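Long-range contact in Alpha/beta hydrolase (Paenibacillus sp. VTT E-133280, PDB 6TJ2), which is an extracellular enzyme that probably hydrolyses methyl salicylate, being related in structure and function to tobacco salicylic acid binding protein 2: residues L231-A236 with E259-H264. Numbering follows the deposited sequence.
Sequences LTEDTA and EGKGDH
Asp234 takes a short, nearly straight hydrogen bond from His264: ND1 lies 2.7 Å from OD2, which receives it through its syn lone pair and sits in the plane of the imidazole, with the carboxylate turned 71° to the ring. With CG anti to the backbone N (chi1 -170°), the carboxylate swings across to His264 while OD1 accepts a hydrogen bond from the backbone N of Ala236, closing an Asx turn that fixes its rotation. Ala236 then sets its CB over the centre of the imidazole face, a CH-pi contact 3.4 Å from the ring centroid. An asparagine in place of Asp234 would probably leave His264 ND1 without its carboxylate partner and the imidazole less firmly oriented.

Further along, Lys261 NZ forms a salt bridge with Glu233 OE1 at 3.1 Å, approaching from above the carboxylate plane; a water joins OE1 to Thr232 OG1 and Gly262 N, while Glu259 of a second subunit bonds Glu233 OE2 through its N and Thr232 OG1 through OE1. Backbone bonds Thr232 N to Gly260 O (3.0 Å) and Glu233 N to Gly262 O (2.9 Å) lace the type I turn 231-234 to segment 259-264. Leu231 packs CD2 against Gly260 and CD1 near Gly262 CA, where a CB would crowd them.

Both loops leave the ends of neighbouring parallel strands, 226-231 and 256-260, where alpha/beta hydrolases carry their acid and histidine; Asp234 and His264 probably complete a catalytic triad with Ser117 of the nucleophile elbow.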
ATOM      1  N   LEU A 231      -9.231   1.584   4.216  1.00  9.20           N
ATOM      2  CA  LEU A 231      -8.677   0.507   5.037  1.00  9.48           C
ATOM      3  C   LEU A 231      -7.932  -0.478   4.140  1.00  9.30           C
ATOM      4  O   LEU A 231      -8.461  -0.931   3.139  1.00 10.19           O
ATOM      5  CB  LEU A 231      -9.743  -0.200   5.861  1.00 10.66           C
ATOM      6  CG  LEU A 231     -10.656   0.693   6.690  1.00 11.35           C
ATOM      7  CD1 LEU A 231     -11.666  -0.146   7.461  1.00 11.42           C
ATOM      8  CD2 LEU A 231      -9.848   1.553   7.667  1.00 11.45           C
ATOM      9  N   THR A 232      -6.679  -0.779   4.502  1.00 10.17           N
ATOM     10  CA  THR A 232      -5.759  -1.371   3.501  1.00  9.48           C
ATOM     11  C   THR A 232      -6.007  -2.857   3.227  1.00  9.98           C
ATOM     12  O   THR A 232      -5.423  -3.335   2.253  1.00 10.68           O
ATOM     13  CB  THR A 232      -4.306  -1.177   3.909  1.00 10.86           C
ATOM     14  OG1 THR A 232      -4.017  -1.930   5.084  1.00 13.20           O
ATOM     15  CG2 THR A 232      -3.947   0.282   4.129  1.00 12.22           C
ATOM     16  N   GLU A 233      -6.870  -3.545   3.975  1.00  9.33           N
ATOM     17  CA  GLU A 233      -7.220  -4.932   3.663  1.00  9.17           C
ATOM     18  C   GLU A 233      -8.636  -4.973   3.062  1.00  9.54           C
ATOM     19  O   GLU A 233      -9.203  -6.076   2.953  1.00 10.62           O
ATOM     20  CB  GLU A 233      -7.085  -5.832   4.884  1.00 10.56           C
ATOM     21  CG  GLU A 233      -5.618  -6.190   5.208  1.00 10.91           C
ATOM     22  CD  GLU A 233      -5.458  -6.689   6.608  1.00 11.31           C
ATOM     23  OE1 GLU A 233      -5.702  -5.917   7.559  1.00 12.81           O
ATOM     24  OE2 GLU A 233      -5.074  -7.864   6.787  1.00 11.36           O
ATOM     25  N   ASP A 234      -9.169  -3.844   2.590  1.00  9.71           N
ATOM     26  CA  ASP A 234     -10.530  -3.877   1.978  1.00  9.16           C
ATOM     27  C   ASP A 234     -10.409  -4.366   0.538  1.00 10.28           C
ATOM     28  O   ASP A 234      -9.814  -3.679  -0.344  1.00 10.85           O
ATOM     29  CB  ASP A 234     -11.179  -2.514   2.057  1.00 10.77           C
ATOM     30  CG  ASP A 234     -12.645  -2.609   1.664  1.00 11.23           C
ATOM     31  OD1 ASP A 234     -12.984  -3.488   0.852  1.00 11.51           O
ATOM     32  OD2 ASP A 234     -13.440  -1.843   2.270  1.00 11.30           O
ATOM     33  N   THR A 235     -10.973  -5.533   0.287  1.00  9.66           N
ATOM     34  CA  THR A 235     -10.922  -6.236  -0.994  1.00 10.12           C
ATOM     35  C   THR A 235     -12.341  -6.456  -1.546  1.00 10.53           C
ATOM     36  O   THR A 235     -12.523  -7.315  -2.401  1.00 11.47           O
ATOM     37  CB  THR A 235     -10.225  -7.572  -0.822  1.00 10.40           C
ATOM     38  OG1 THR A 235     -10.840  -8.331   0.217  1.00 10.95           O
ATOM     39  CG2 THR A 235      -8.775  -7.396  -0.477  1.00 10.30           C
ATOM     40  N   ALA A 236     -13.334  -5.702  -1.118  1.00 10.44           N
ATOM     41  CA  ALA A 236     -14.696  -5.949  -1.608  1.00 10.87           C
ATOM     42  C   ALA A 236     -14.717  -5.709  -3.098  1.00 11.71           C
ATOM     43  O   ALA A 236     -15.415  -6.429  -3.817  1.00 14.24           O
ATOM     44  CB  ALA A 236     -15.706  -5.146  -0.840  1.00 12.30           C
ATOM     45  N   GLU A 259      -5.669   6.836   5.971  1.00 10.94           N
ATOM     46  CA  GLU A 259      -5.487   5.391   5.888  1.00 10.83           C
ATOM     47  C   GLU A 259      -5.669   4.757   7.247  1.00 11.70           C
ATOM     48  O   GLU A 259      -5.228   5.283   8.265  1.00 12.49           O
ATOM     49  CB  GLU A 259      -4.053   5.117   5.407  1.00 13.68           C
ATOM     50  CG  GLU A 259      -3.724   3.653   5.124  1.00 15.91           C
ATOM     51  CD  GLU A 259      -2.193   3.470   5.003  1.00 19.15           C
ATOM     52  OE1 GLU A 259      -1.488   3.497   6.060  1.00 28.22           O
ATOM     53  OE2 GLU A 259      -1.794   3.178   3.938  1.00 24.47           O
ATOM     54  N   GLY A 260      -6.255   3.585   7.255  1.00 11.03           N
ATOM     55  CA  GLY A 260      -6.348   2.735   8.429  1.00 11.64           C
ATOM     56  C   GLY A 260      -6.223   1.281   8.123  1.00  9.95           C
ATOM     57  O   GLY A 260      -6.068   0.896   6.953  1.00 10.69           O
ATOM     58  N   LYS A 261      -6.276   0.482   9.174  1.00 11.46           N
ATOM     59  CA  LYS A 261      -6.189  -0.978   9.083  1.00 11.59           C
ATOM     60  C   LYS A 261      -7.577  -1.582   9.226  1.00 11.92           C
ATOM     61  O   LYS A 261      -8.280  -1.287  10.189  1.00 13.58           O
ATOM     62  CB  LYS A 261      -5.240  -1.467  10.183  1.00 14.35           C
ATOM     63  CG  LYS A 261      -5.118  -2.983  10.273  1.00 20.79           C
ATOM     64  CD  LYS A 261      -4.164  -3.618  11.330  1.00 24.56           C
ATOM     65  CE  LYS A 261      -3.863  -5.105  11.094  1.00 26.01           C
ATOM     66  NZ  LYS A 261      -3.498  -5.437   9.683  1.00 30.10           N
ATOM     67  N   GLY A 262      -7.935  -2.430   8.292  1.00  9.82           N
ATOM     68  CA  GLY A 262      -9.190  -3.165   8.332  1.00 10.16           C
ATOM     69  C   GLY A 262      -9.672  -3.596   6.975  1.00  9.69           C
ATOM     70  O   GLY A 262      -8.960  -3.523   6.001  1.00 10.77           O
ATOM     71  N   ASP A 263     -10.922  -4.058   6.968  1.00  9.79           N
ATOM     72  CA  ASP A 263     -11.536  -4.624   5.742  1.00  9.68           C
ATOM     73  C   ASP A 263     -12.927  -4.037   5.535  1.00 10.18           C
ATOM     74  O   ASP A 263     -13.286  -3.055   6.173  1.00 10.74           O
ATOM     75  CB  ASP A 263     -11.514  -6.152   5.837  1.00  9.82           C
ATOM     76  CG  ASP A 263     -12.451  -6.672   6.896  1.00 11.17           C
ATOM     77  OD1 ASP A 263     -13.315  -5.885   7.395  1.00 10.98           O
ATOM     78  OD2 ASP A 263     -12.346  -7.914   7.191  1.00 11.06           O
ATOM     79  N   HIS A 264     -13.675  -4.575   4.588  1.00 10.15           N
ATOM     80  CA  HIS A 264     -14.921  -3.920   4.196  1.00 10.32           C
ATOM     81  C   HIS A 264     -15.981  -3.926   5.290  1.00  9.31           C
ATOM     82  O   HIS A 264     -16.616  -2.887   5.500  1.00 10.63           O
ATOM     83  CB  HIS A 264     -15.469  -4.601   2.928  1.00 10.50           C
ATOM     84  CG  HIS A 264     -16.375  -3.736   2.134  1.00 10.66           C
ATOM     85  ND1 HIS A 264     -15.976  -2.527   1.658  1.00 10.75           N
ATOM     86  CD2 HIS A 264     -17.646  -3.920   1.666  1.00  9.93           C
ATOM     87  CE1 HIS A 264     -16.919  -2.023   0.891  1.00 12.12           C
ATOM     88  NE2 HIS A 264     -17.975  -2.823   0.879  1.00 12.68           N
TER
HETATM   89  O   HOH W   1      -5.608  -3.246   6.932  1.00 13.46           O
HETATM   90  O   HOH W   2      -3.800  -8.587   9.011  1.00 15.37           O
HETATM   91  O   HOH W   3     -12.550  -6.575   2.511  1.00 10.18           O